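Local coordinates for protein ribonucleoside triphosphate reductase (Lactobacillus leichmannii, PDB 1L1L) that reduces ribonucleoside triphosphates to the corresponding deoxyribonucleotides using a B12 cofactor, acting as an allosterically regulated monomer of the class II ribonucleotide reductases, at residues F152-D155 with E156-G160; D456-I459 with S460-I464; T270-G273 with P274-I278; R169-I172 with S173-P176; L101-G105 with T106-R110. All blocks are in the same frame, centred on the assembly; numbering follows the deposited sequence.

Contact 1: residues F152-D155 with E156-G160; sequences FLFD and ELMKG. Unlike the reference sequence in segment 152-155: F152 (reference Cys).
M158 folds its terminal methyl over one face of the F154 ring: CE stands 3.9 Å from the F154 centroid, a CH-pi contact, while SD comes in obliquely and makes the pair a Met-aromatic one. The bend at the end of the M158 chain (chi3 -68°) turns the methyl onto the ring. E156 treats F152 in a related way, its CG 4.1 Å from the F152 centroid and over one face, with the E156 carboxylate plane 43° from that of the ring. L153 and L157 instead run side by side, and L153 CD2 meets L157 CD1 at 3.3 Å, tighter than ordinary van der Waals contact. All three pairs are four residues apart on helix 148-158, which ends in a Schellman motif with G160, at positive phi, as its C-prime residue. Beside them the extended K159 chain crosses D155 and brings NZ to 2.8 Å from D155 OD2, on the syn side but 32° out of the carboxylate plane. R224 pairs with D155 OD1, while D456 and D114 also pair with K159 NZ. Since D155 OD2 lies 3.8 Å from E156 OE2, K159, together with R224 on the other oxygen of D155, probably offsets the repulsion between these acids.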
loop_
_atom_site.group_PDB
_atom_site.type_symbol
_atom_site.label_atom_id
_atom_site.label_comp_id
_atom_site.label_asym_id
_atom_site.label_seq_id
_atom_site.Cartn_x
_atom_site.Cartn_y
_atom_site.Cartn_z
ATOM N N PHE A 152 -0.412 12.202 12.571
ATOM C CA PHE A 152 -0.644 10.772 12.373
ATOM C C PHE A 152 -0.204 10.406 10.962
ATOM O O PHE A 152 0.576 9.469 10.755
ATOM C CB PHE A 152 -2.128 10.438 12.540
ATOM C CG PHE A 152 -2.436 8.981 12.349
ATOM C CD1 PHE A 152 -2.269 8.077 13.402
ATOM C CD2 PHE A 152 -2.796 8.491 11.097
ATOM C CE1 PHE A 152 -2.453 6.709 13.207
ATOM C CE2 PHE A 152 -2.978 7.123 10.893
ATOM C CZ PHE A 152 -2.806 6.233 11.946
ATOM N N LEU A 153 -0.715 11.149 9.981
ATOM C CA LEU A 153 -0.353 10.895 8.595
ATOM C C LEU A 153 1.159 11.016 8.366
ATOM O O LEU A 153 1.768 10.146 7.730
ATOM C CB LEU A 153 -1.105 11.861 7.674
ATOM C CG LEU A 153 -0.758 11.818 6.187
ATOM C CD1 LEU A 153 -2.022 11.782 5.373
ATOM C CD2 LEU A 153 0.074 13.026 5.834
ATOM N N PHE A 154 1.755 12.092 8.883
ATOM C CA PHE A 154 3.187 12.368 8.753
ATOM C C PHE A 154 4.004 11.191 9.322
ATOM O O PHE A 154 4.949 10.698 8.704
ATOM C CB PHE A 154 3.511 13.654 9.533
ATOM C CG PHE A 154 4.844 14.296 9.191
ATOM C CD1 PHE A 154 5.659 13.804 8.179
ATOM C CD2 PHE A 154 5.262 15.431 9.890
ATOM C CE1 PHE A 154 6.866 14.422 7.863
ATOM C CE2 PHE A 154 6.465 16.059 9.584
ATOM C CZ PHE A 154 7.275 15.556 8.566
ATOM N N ASP A 155 3.605 10.736 10.497
ATOM C CA ASP A 155 4.317 9.641 11.167
ATOM C C ASP A 155 4.269 8.327 10.371
ATOM O O ASP A 155 5.310 7.755 10.038
ATOM C CB ASP A 155 3.743 9.459 12.580
ATOM C CG ASP A 155 4.534 8.454 13.411
ATOM O OD1 ASP A 155 5.774 8.495 13.349
ATOM O OD2 ASP A 155 3.905 7.644 14.124
ATOM N N GLU A 156 3.071 7.869 10.035
ATOM C CA GLU A 156 2.927 6.624 9.285
ATOM C C GLU A 156 3.610 6.725 7.926
ATOM O O GLU A 156 4.180 5.745 7.429
ATOM C CB GLU A 156 1.451 6.268 9.128
ATOM C CG GLU A 156 0.728 6.024 10.442
ATOM C CD GLU A 156 1.468 5.054 11.372
ATOM O OE1 GLU A 156 2.130 4.118 10.865
ATOM O OE2 GLU A 156 1.369 5.231 12.607
ATOM N N LEU A 157 3.560 7.907 7.308
ATOM C CA LEU A 157 4.233 8.084 6.028
ATOM C C LEU A 157 5.757 7.948 6.202
ATOM O O LEU A 157 6.427 7.344 5.372
ATOM C CB LEU A 157 3.917 9.466 5.413
ATOM C CG LEU A 157 2.562 9.682 4.713
ATOM C CD1 LEU A 157 2.370 11.200 4.377
ATOM C CD2 LEU A 157 2.498 8.838 3.458
ATOM N N MET A 158 6.315 8.521 7.262
ATOM C CA MET A 158 7.757 8.424 7.439
ATOM C C MET A 158 8.168 6.989 7.788
ATOM O O MET A 158 9.312 6.617 7.581
ATOM C CB MET A 158 8.254 9.390 8.509
ATOM C CG MET A 158 8.444 10.803 7.973
ATOM S SD MET A 158 9.305 11.793 9.156
ATOM C CE MET A 158 8.061 11.908 10.430
ATOM N N LYS A 159 7.224 6.210 8.309
ATOM C CA LYS A 159 7.476 4.810 8.656
ATOM C C LYS A 159 7.300 3.935 7.407
ATOM O O LYS A 159 7.235 2.705 7.494
ATOM C CB LYS A 159 6.522 4.347 9.762
ATOM C CG LYS A 159 6.800 4.968 11.141
ATOM C CD LYS A 159 5.671 4.665 12.114
ATOM C CE LYS A 159 5.960 5.214 13.494
ATOM N NZ LYS A 159 4.817 5.011 14.436
ATOM N N GLY A 160 7.205 4.590 6.251
ATOM C CA GLY A 160 7.086 3.890 4.984
ATOM C C GLY A 160 5.732 3.370 4.557
ATOM O O GLY A 160 5.654 2.574 3.625
#

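Contact 2: residues D456-I459 with S460-I464; sequences DWEI and SREII
The R461 guanidinium turns one face to the backbone at the N-cap and first turn of helix 458-467, with E458 CA 3.7 Å above its plane and W457 C over the same face, both toward the rim. D456 O approaches obliquely, 3.6 Å from R461 NH1. The bend of the arginine at chi3 (-67°) brings the group back over this first turn, and its nitrogens find hydrogen-bond acceptors outside it: Y455 O for NH1 and D131 O for NH2. A second flat pair lies one step further on. The carboxylates of E458 and E462 are stacked with planes 30° apart, their OE2 atoms 3.9 Å from each other; these like charges would be expected to repel, though the model is strained around the E462 chain and its exact place is doubtful. The carbonyl O of W457, the N-cap residue, accepts from R461 N at 3.1 Å in a nearly straight bond (166°) and more weakly from S460 N, while the W457 indole NE1 bonds to D155 and its ring meets F152 edge-to-face. S460 sends OG to G416 O. One turn on, I463 N bonds to I459 O at 3.1 Å, and I463 CG2 rests 3.2 Å from that same I459 O.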
loop_
_atom_site.group_PDB
_atom_site.type_symbol
_atom_site.label_atom_id
_atom_site.label_comp_id
_atom_site.label_asym_id
_atom_site.label_seq_id
_atom_site.Cartn_x
_atom_site.Cartn_y
_atom_site.Cartn_z
ATOM N N ASP A 456 1.941 2.456 18.121
ATOM C CA ASP A 456 2.236 3.731 18.780
ATOM C C ASP A 456 1.064 4.658 19.106
ATOM O O ASP A 456 1.125 5.414 20.074
ATOM C CB ASP A 456 3.256 4.532 17.962
ATOM C CG ASP A 456 4.575 3.798 17.772
ATOM O OD1 ASP A 456 5.009 3.054 18.681
ATOM O OD2 ASP A 456 5.194 3.975 16.710
ATOM N N TRP A 457 0.006 4.626 18.305
ATOM C CA TRP A 457 -1.126 5.514 18.550
ATOM C C TRP A 457 -2.269 4.893 19.320
ATOM O O TRP A 457 -2.706 3.777 19.026
ATOM C CB TRP A 457 -1.654 6.081 17.234
ATOM C CG TRP A 457 -0.640 6.887 16.530
ATOM C CD1 TRP A 457 0.374 6.425 15.751
ATOM C CD2 TRP A 457 -0.495 8.310 16.581
ATOM N NE1 TRP A 457 1.145 7.470 15.311
ATOM C CE2 TRP A 457 0.632 8.640 15.806
ATOM C CE3 TRP A 457 -1.208 9.338 17.210
ATOM C CZ2 TRP A 457 1.066 9.956 15.637
ATOM C CZ3 TRP A 457 -0.775 10.648 17.042
ATOM C CH2 TRP A 457 0.347 10.943 16.263
ATOM N N GLU A 458 -2.769 5.638 20.300
ATOM C CA GLU A 458 -3.859 5.154 21.120
ATOM C C GLU A 458 -5.067 4.771 20.288
ATOM O O GLU A 458 -5.639 3.700 20.467
ATOM C CB GLU A 458 -4.284 6.213 22.134
ATOM C CG GLU A 458 -5.367 5.705 23.075
ATOM C CD GLU A 458 -5.890 6.775 24.003
ATOM O OE1 GLU A 458 -6.570 7.707 23.514
ATOM O OE2 GLU A 458 -5.618 6.684 25.220
ATOM N N ILE A 459 -5.461 5.651 19.376
ATOM C CA ILE A 459 -6.626 5.391 18.547
ATOM C C ILE A 459 -6.500 4.102 17.732
ATOM O O ILE A 459 -7.494 3.420 17.490
ATOM C CB ILE A 459 -6.903 6.581 17.602
ATOM C CG1 ILE A 459 -8.232 6.361 16.884
ATOM C CG2 ILE A 459 -5.746 6.754 16.615
ATOM C CD1 ILE A 459 -8.674 7.537 16.043
ATOM N N SER A 460 -5.281 3.771 17.313
ATOM C CA SER A 460 -5.059 2.551 16.537
ATOM C C SER A 460 -5.213 1.328 17.449
ATOM O O SER A 460 -5.855 0.340 17.081
ATOM C CB SER A 460 -3.659 2.560 15.910
ATOM O OG SER A 460 -3.484 3.675 15.043
ATOM N N ARG A 461 -4.619 1.396 18.638
ATOM C CA ARG A 461 -4.711 0.291 19.588
ATOM C C ARG A 461 -6.170 -0.034 19.906
ATOM O O ARG A 461 -6.587 -1.197 19.866
ATOM C CB ARG A 461 -3.967 0.626 20.892
ATOM C CG ARG A 461 -2.446 0.691 20.757
ATOM C CD ARG A 461 -1.741 0.633 22.120
ATOM N NE ARG A 461 -1.988 1.809 22.947
ATOM C CZ ARG A 461 -1.176 2.858 23.029
ATOM N NH1 ARG A 461 -0.045 2.886 22.337
ATOM N NH2 ARG A 461 -1.498 3.888 23.804
ATOM N N GLU A 462 -6.950 1.000 20.201
ATOM C CA GLU A 462 -8.350 0.824 20.552
ATOM C C GLU A 462 -9.179 0.229 19.425
ATOM O O GLU A 462 -9.878 -0.759 19.621
ATOM C CB GLU A 462 -8.945 2.163 20.987
ATOM C CG GLU A 462 -7.990 2.984 21.834
ATOM C CD GLU A 462 -8.670 3.747 22.953
ATOM O OE1 GLU A 462 -9.785 4.280 22.742
ATOM O OE2 GLU A 462 -8.070 3.829 24.048
ATOM N N ILE A 463 -9.100 0.825 18.240
ATOM C CA ILE A 463 -9.868 0.329 17.108
ATOM C C ILE A 463 -9.489 -1.105 16.730
ATOM O O ILE A 463 -10.354 -1.908 16.382
ATOM C CB ILE A 463 -9.699 1.238 15.865
ATOM C CG1 ILE A 463 -10.671 0.795 14.777
ATOM C CG2 ILE A 463 -8.283 1.169 15.334
ATOM C CD1 ILE A 463 -12.120 0.894 15.187
ATOM N N ILE A 464 -8.203 -1.419 16.788
ATOM C CA ILE A 464 -7.737 -2.761 16.449
ATOM C C ILE A 464 -8.245 -3.776 17.477
ATOM O O ILE A 464 -8.654 -4.892 17.122
ATOM C CB ILE A 464 -6.201 -2.810 16.394
ATOM C CG1 ILE A 464 -5.701 -1.969 15.221
ATOM C CG2 ILE A 464 -5.729 -4.242 16.236
ATOM C CD1 ILE A 464 -4.213 -1.814 15.198
#

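Contact 3: residues T270-G273 with P274-I278; sequences TASG and PMPLI
S272 and G273 pack against M275 and P276 where a loop leads into helix 275-289, within the region matched to the insertion domain of B12-dependent reductases. The tight part gathers round P276 and the methyl of M275. S272 places OG 3.3 Å from P276 CG, its chi1 of 60° setting the hydroxyl between the backbone N and the carbonyl carbon. G273 O lies 3.3 Å from P276 CD; proline has no N-H to offer, so this carbonyl meets ring carbons at the helix start. M275 doubles back through bends at chi2 (74°) and chi3 (75°), laying CE 3.4 Å from S272 O and 4.0 Å from G273 CA. Glycine, with no side chain, accommodates that methyl. No hydrogen bond joins the two segments, so van der Waals packing does the work. Toward T270 the chain is looser: it runs away from the helix, T270 and A271 make no contact with 274-278, and T270 is exposed, while A271 makes backbone bonds to G261 and A262. On the helix side, W227 touches S272 and L277, and helix 195-200 receives P274 and M275. Further on, I278 N bonds to P274 O at 2.9 Å.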
loop_
_atom_site.group_PDB
_atom_site.type_symbol
_atom_site.label_atom_id
_atom_site.label_comp_id
_atom_site.label_asym_id
_atom_site.label_seq_id
_atom_site.Cartn_x
_atom_site.Cartn_y
_atom_site.Cartn_z
ATOM N N THR A 270 18.837 5.934 2.471
ATOM C CA THR A 270 19.434 6.829 3.450
ATOM C C THR A 270 18.581 8.067 3.728
ATOM O O THR A 270 17.438 8.160 3.276
ATOM C CB THR A 270 20.834 7.266 2.989
ATOM O OG1 THR A 270 20.762 7.751 1.643
ATOM C CG2 THR A 270 21.809 6.086 3.047
ATOM N N ALA A 271 19.143 9.011 4.479
ATOM C CA ALA A 271 18.438 10.238 4.835
ATOM C C ALA A 271 18.363 11.224 3.666
ATOM O O ALA A 271 19.153 11.168 2.725
ATOM C CB ALA A 271 19.115 10.896 6.033
ATOM N N SER A 272 17.400 12.132 3.736
ATOM C CA SER A 272 17.214 13.126 2.678
ATOM C C SER A 272 17.829 14.475 3.050
ATOM O O SER A 272 18.030 15.341 2.189
ATOM C CB SER A 272 15.724 13.323 2.431
ATOM O OG SER A 272 15.104 13.784 3.620
ATOM N N GLY A 273 18.137 14.651 4.329
ATOM C CA GLY A 273 18.670 15.925 4.772
ATOM C C GLY A 273 17.461 16.726 5.223
ATOM O O GLY A 273 16.334 16.296 4.988
ATOM N N PRO A 274 17.645 17.889 5.856
ATOM C CA PRO A 274 16.508 18.687 6.318
ATOM C C PRO A 274 15.854 19.532 5.227
ATOM O O PRO A 274 14.782 20.090 5.439
ATOM C CB PRO A 274 17.134 19.553 7.397
ATOM C CG PRO A 274 18.475 19.875 6.774
ATOM C CD PRO A 274 18.923 18.539 6.206
ATOM N N MET A 275 16.496 19.612 4.065
ATOM C CA MET A 275 15.986 20.428 2.971
ATOM C C MET A 275 14.506 20.197 2.668
ATOM O O MET A 275 13.723 21.147 2.652
ATOM C CB MET A 275 16.833 20.216 1.712
ATOM C CG MET A 275 18.271 20.728 1.832
ATOM S SD MET A 275 19.348 19.669 2.866
ATOM C CE MET A 275 19.618 18.330 1.745
ATOM N N PRO A 276 14.096 18.940 2.424
ATOM C CA PRO A 276 12.671 18.722 2.139
ATOM C C PRO A 276 11.766 19.161 3.286
ATOM O O PRO A 276 10.628 19.594 3.057
ATOM C CB PRO A 276 12.591 17.216 1.865
ATOM C CG PRO A 276 13.766 16.660 2.634
ATOM C CD PRO A 276 14.844 17.678 2.348
ATOM N N LEU A 277 12.267 19.054 4.517
ATOM C CA LEU A 277 11.486 19.462 5.684
ATOM C C LEU A 277 11.316 20.981 5.721
ATOM O O LEU A 277 10.269 21.489 6.116
ATOM C CB LEU A 277 12.166 19.004 6.980
ATOM C CG LEU A 277 11.474 19.445 8.272
ATOM C CD1 LEU A 277 10.071 18.861 8.325
ATOM C CD2 LEU A 277 12.294 19.007 9.487
ATOM N N ILE A 278 12.358 21.700 5.316
ATOM C CA ILE A 278 12.322 23.163 5.312
ATOM C C ILE A 278 11.204 23.651 4.388
ATOM O O ILE A 278 10.313 24.379 4.816
ATOM C CB ILE A 278 13.689 23.736 4.866
ATOM C CG1 ILE A 278 14.732 23.447 5.955
ATOM C CG2 ILE A 278 13.587 25.242 4.600
ATOM C CD1 ILE A 278 16.154 23.575 5.506
#

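Contact 4: residues R169-I172 with S173-P176; sequences RSNI and SQIP
The short helix 169-172 unwinds here through a type I beta turn running from I172 to I175, the start of the loop that leads to strand 183-187. S173 N still bonds to R169 O at 2.9 Å, as in a regular helical turn. The next N-H groups then shift to acceptors three residues back: Q174 N to N171 O at 2.9 Å, and I175 N to I172 O at 3.1 Å, the latter closing the turn with its donor 61° out of the carbonyl plane. Side chains add a second layer at S170 O. Q174 NE2 donates to it at 3.2 Å, the oxygen lying within 1° of the glutamine amide plane, and S173 OG adds a weak bond to the same oxygen. Q174 reaches there by running extended beyond CG (chi2 -171°). N171 points the same way as Q174, alongside it, but its OD1 is engaged by R125 NH1 and stays 3.6 Å from Q174 NE2. The polar groups of S170, S173 and Q174 belong to exposed residues, whereas I172 and I175 are buried: I172 sits on A298 and A301 of helix 298-313, and I175 on L296. R169, at the start of the helix, pairs with D329. Across the turn the two isoleucines meet through their terminal methyls, I172 CD1 being 4.2 Å from I175 CD1.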
loop_
_atom_site.group_PDB
_atom_site.type_symbol
_atom_site.label_atom_id
_atom_site.label_comp_id
_atom_site.label_asym_id
_atom_site.label_seq_id
_atom_site.Cartn_x
_atom_site.Cartn_y
_atom_site.Cartn_z
ATOM N N ARG A 169 -16.494 17.458 3.651
ATOM C CA ARG A 169 -16.854 18.776 4.169
ATOM C C ARG A 169 -17.083 18.671 5.674
ATOM O O ARG A 169 -16.635 19.525 6.441
ATOM C CB ARG A 169 -18.107 19.317 3.469
ATOM C CG ARG A 169 -17.866 19.843 2.045
ATOM C CD ARG A 169 -19.157 20.411 1.448
ATOM N NE ARG A 169 -19.033 20.866 0.059
ATOM C CZ ARG A 169 -18.393 21.971 -0.333
ATOM N NH1 ARG A 169 -17.799 22.764 0.551
ATOM N NH2 ARG A 169 -18.367 22.300 -1.618
ATOM N N SER A 170 -17.741 17.596 6.099
ATOM C CA SER A 170 -18.032 17.384 7.511
ATOM C C SER A 170 -16.811 17.446 8.424
ATOM O O SER A 170 -16.936 17.805 9.598
ATOM C CB SER A 170 -18.741 16.049 7.713
ATOM O OG SER A 170 -17.896 14.973 7.339
ATOM N N ASN A 171 -15.636 17.075 7.918
ATOM C CA ASN A 171 -14.444 17.144 8.762
ATOM C C ASN A 171 -13.830 18.540 8.654
ATOM O O ASN A 171 -13.447 19.136 9.647
ATOM C CB ASN A 171 -13.388 16.088 8.360
ATOM C CG ASN A 171 -13.844 14.652 8.618
ATOM O OD1 ASN A 171 -14.376 14.331 9.680
ATOM N ND2 ASN A 171 -13.614 13.777 7.643
ATOM N N ILE A 172 -13.729 19.067 7.443
ATOM C CA ILE A 172 -13.143 20.389 7.272
ATOM C C ILE A 172 -13.886 21.458 8.078
ATOM O O ILE A 172 -13.265 22.379 8.601
ATOM C CB ILE A 172 -13.105 20.806 5.785
ATOM C CG1 ILE A 172 -12.254 19.814 4.987
ATOM C CG2 ILE A 172 -12.513 22.204 5.647
ATOM C CD1 ILE A 172 -10.863 19.628 5.547
ATOM N N SER A 173 -15.204 21.322 8.201
ATOM C CA SER A 173 -15.994 22.307 8.947
ATOM C C SER A 173 -15.666 22.251 10.435
ATOM O O SER A 173 -15.938 23.200 11.172
ATOM C CB SER A 173 -17.498 22.074 8.744
ATOM O OG SER A 173 -17.966 20.954 9.485
ATOM N N GLN A 174 -15.071 21.145 10.873
ATOM C CA GLN A 174 -14.714 20.983 12.278
ATOM C C GLN A 174 -13.426 21.718 12.630
ATOM O O GLN A 174 -13.101 21.883 13.800
ATOM C CB GLN A 174 -14.563 19.502 12.620
ATOM C CG GLN A 174 -15.851 18.713 12.540
ATOM C CD GLN A 174 -15.695 17.307 13.085
ATOM O OE1 GLN A 174 -15.311 17.117 14.239
ATOM N NE2 GLN A 174 -15.991 16.309 12.255
ATOM N N ILE A 175 -12.699 22.156 11.611
ATOM C CA ILE A 175 -11.452 22.878 11.824
ATOM C C ILE A 175 -11.760 24.361 12.049
ATOM O O ILE A 175 -12.383 25.008 11.204
ATOM C CB ILE A 175 -10.514 22.744 10.608
ATOM C CG1 ILE A 175 -10.181 21.265 10.368
ATOM C CG2 ILE A 175 -9.236 23.549 10.843
ATOM C CD1 ILE A 175 -9.238 21.041 9.205
ATOM N N PRO A 176 -11.318 24.911 13.192
ATOM C CA PRO A 176 -11.519 26.313 13.585
ATOM C C PRO A 176 -10.892 27.347 12.658
ATOM O O PRO A 176 -10.071 27.021 11.802
ATOM C CB PRO A 176 -10.923 26.364 14.988
ATOM C CG PRO A 176 -9.824 25.343 14.914
ATOM C CD PRO A 176 -10.501 24.203 14.193
#

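Contact 5: residues L101-G105 with T106-R110; sequences LWISG and TDYQR
A type II beta turn from I103 to T106 separates helix 98-103 from helix 107-110, closed by T106 N to I103 O at 3.2 Å and made possible by G105 at a phi of 83°. T106 doubles the grip: its OG1 donates to I103 O at 2.6 Å, from the same face of the carbonyl plane as the T106 N-H. Its chi1 of 62° places that hydroxyl so that it also accepts from Q109 N at 3.2 Å, the N-cap bond of the second helix. Q109 reaches back in turn; its chain bends at chi2, and OE1 takes the N-H of G105 at 3.2 Å on a lone pair in the carbonyl plane. A water bonded to S104 OG touches Q109 OE1 weakly. On the apolar side, I103 CD1 closes to 3.3 Å from Y108 CD1. On the exposed side R110 grips D107 end-on, NH1 and NH2 both donating to OD1, while T106 O lies 3.5 Å above the centre of the guanidinium plane. Around this turn, S104 OG bonds to V55 O on helix 48-60, R54 of that helix holds the L101 and S104 carbonyls, and L101 packs on strand 94-96 and on helix 551-557.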
loop_
_atom_site.group_PDB
_atom_site.type_symbol
_atom_site.label_atom_id
_atom_site.label_comp_id
_atom_site.label_asym_id
_atom_site.label_seq_id
_atom_site.Cartn_x
_atom_site.Cartn_y
_atom_site.Cartn_z
ATOM N N LEU A 101 7.872 -9.006 4.243
ATOM C CA LEU A 101 9.047 -9.704 3.727
ATOM C C LEU A 101 10.321 -8.925 3.996
ATOM O O LEU A 101 11.394 -9.505 4.203
ATOM C CB LEU A 101 8.933 -9.980 2.219
ATOM C CG LEU A 101 7.851 -10.941 1.728
ATOM C CD1 LEU A 101 7.896 -11.056 0.219
ATOM C CD2 LEU A 101 8.062 -12.326 2.374
ATOM N N TRP A 102 10.206 -7.605 4.018
ATOM C CA TRP A 102 11.369 -6.765 4.243
ATOM C C TRP A 102 11.731 -6.501 5.697
ATOM O O TRP A 102 12.908 -6.345 6.012
ATOM C CB TRP A 102 11.175 -5.417 3.514
ATOM C CG TRP A 102 12.272 -4.415 3.756
ATOM C CD1 TRP A 102 12.202 -3.290 4.535
ATOM C CD2 TRP A 102 13.601 -4.447 3.218
ATOM N NE1 TRP A 102 13.406 -2.621 4.510
ATOM C CE2 TRP A 102 14.281 -3.310 3.711
ATOM C CE3 TRP A 102 14.285 -5.330 2.367
ATOM C CZ2 TRP A 102 15.614 -3.030 3.382
ATOM C CZ3 TRP A 102 15.616 -5.050 2.039
ATOM C CH2 TRP A 102 16.262 -3.908 2.548
ATOM N N ILE A 103 10.742 -6.475 6.588
ATOM C CA ILE A 103 11.021 -6.137 7.981
ATOM C C ILE A 103 10.618 -7.152 9.062
ATOM O O ILE A 103 11.008 -7.012 10.218
ATOM C CB ILE A 103 10.371 -4.762 8.320
ATOM C CG1 ILE A 103 11.268 -3.979 9.279
ATOM C CG2 ILE A 103 8.983 -4.959 8.915
ATOM C CD1 ILE A 103 12.512 -3.429 8.622
ATOM N N SER A 104 9.841 -8.160 8.696
ATOM C CA SER A 104 9.397 -9.162 9.659
ATOM C C SER A 104 10.595 -9.922 10.235
ATOM O O SER A 104 11.406 -10.474 9.487
ATOM C CB SER A 104 8.426 -10.136 8.976
ATOM O OG SER A 104 7.826 -11.025 9.901
ATOM N N GLY A 105 10.706 -9.927 11.564
ATOM C CA GLY A 105 11.786 -10.639 12.228
ATOM C C GLY A 105 13.108 -9.899 12.310
ATOM O O GLY A 105 14.128 -10.495 12.654
ATOM N N THR A 106 13.097 -8.604 12.004
ATOM C CA THR A 106 14.316 -7.802 12.041
ATOM C C THR A 106 14.439 -7.013 13.337
ATOM O O THR A 106 13.476 -6.870 14.086
ATOM C CB THR A 106 14.367 -6.794 10.877
ATOM O OG1 THR A 106 13.265 -5.888 10.987
ATOM C CG2 THR A 106 14.298 -7.510 9.552
ATOM N N ASP A 107 15.634 -6.499 13.595
ATOM C CA ASP A 107 15.871 -5.718 14.800
ATOM C C ASP A 107 15.091 -4.407 14.720
ATOM O O ASP A 107 14.596 -3.900 15.731
ATOM C CB ASP A 107 17.369 -5.446 14.965
ATOM C CG ASP A 107 18.168 -6.719 15.233
ATOM O OD1 ASP A 107 17.959 -7.344 16.301
ATOM O OD2 ASP A 107 19.002 -7.098 14.377
ATOM N N TYR A 108 14.976 -3.858 13.515
ATOM C CA TYR A 108 14.232 -2.618 13.346
ATOM C C TYR A 108 12.777 -2.839 13.732
ATOM O O TYR A 108 12.202 -2.068 14.497
ATOM C CB TYR A 108 14.300 -2.126 11.899
ATOM C CG TYR A 108 13.355 -0.968 11.629
ATOM C CD1 TYR A 108 12.106 -1.179 11.043
ATOM C CD2 TYR A 108 13.700 0.334 11.983
ATOM C CE1 TYR A 108 11.230 -0.122 10.811
ATOM C CE2 TYR A 108 12.830 1.398 11.757
ATOM C CZ TYR A 108 11.599 1.164 11.168
ATOM O OH TYR A 108 10.753 2.225 10.911
ATOM N N GLN A 109 12.199 -3.911 13.206
ATOM C CA GLN A 109 10.808 -4.242 13.473
ATOM C C GLN A 109 10.535 -4.305 14.966
ATOM O O GLN A 109 9.631 -3.638 15.471
ATOM C CB GLN A 109 10.457 -5.578 12.811
ATOM C CG GLN A 109 9.023 -6.028 13.001
ATOM C CD GLN A 109 8.889 -7.096 14.061
ATOM O OE1 GLN A 109 9.386 -8.215 13.902
ATOM N NE2 GLN A 109 8.219 -6.757 15.157
ATOM N N ARG A 110 11.327 -5.093 15.680
ATOM C CA ARG A 110 11.128 -5.230 17.112
ATOM C C ARG A 110 11.297 -3.924 17.889
ATOM O O ARG A 110 10.747 -3.777 18.979
ATOM C CB ARG A 110 12.047 -6.330 17.657
ATOM C CG ARG A 110 11.685 -7.706 17.098
ATOM C CD ARG A 110 12.362 -8.851 17.835
ATOM N NE ARG A 110 13.451 -9.448 17.064
ATOM C CZ ARG A 110 14.610 -8.848 16.817
ATOM N NH1 ARG A 110 14.838 -7.628 17.287
ATOM N NH2 ARG A 110 15.543 -9.466 16.100
HETATM O O HOH W 1 6.907 -10.079 12.676
#

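In the fold
Contact 1 is buried and contact 2 only partly so, yet the two touch: helix 148-158 and the start of helix 458-467 meet through K159 with D456 and through W457 with F152 and D155. The other three contacts touch none of the rest, though contacts 1 and 4 both pack on helix 298-313 and contacts 1 and 3 on helix 224-236. Contact 3 approaches contact 1 to about 4 Å between nearest atoms, yet it relies on proline, glycine and methionine packing with no hydrogen bond between its segments. Contact 4, its centre about 27 Å from that of the chain, mixes exposed polar bonds with a buried isoleucine pair. Contact 5 instead links two helices through a hydroxyl cap.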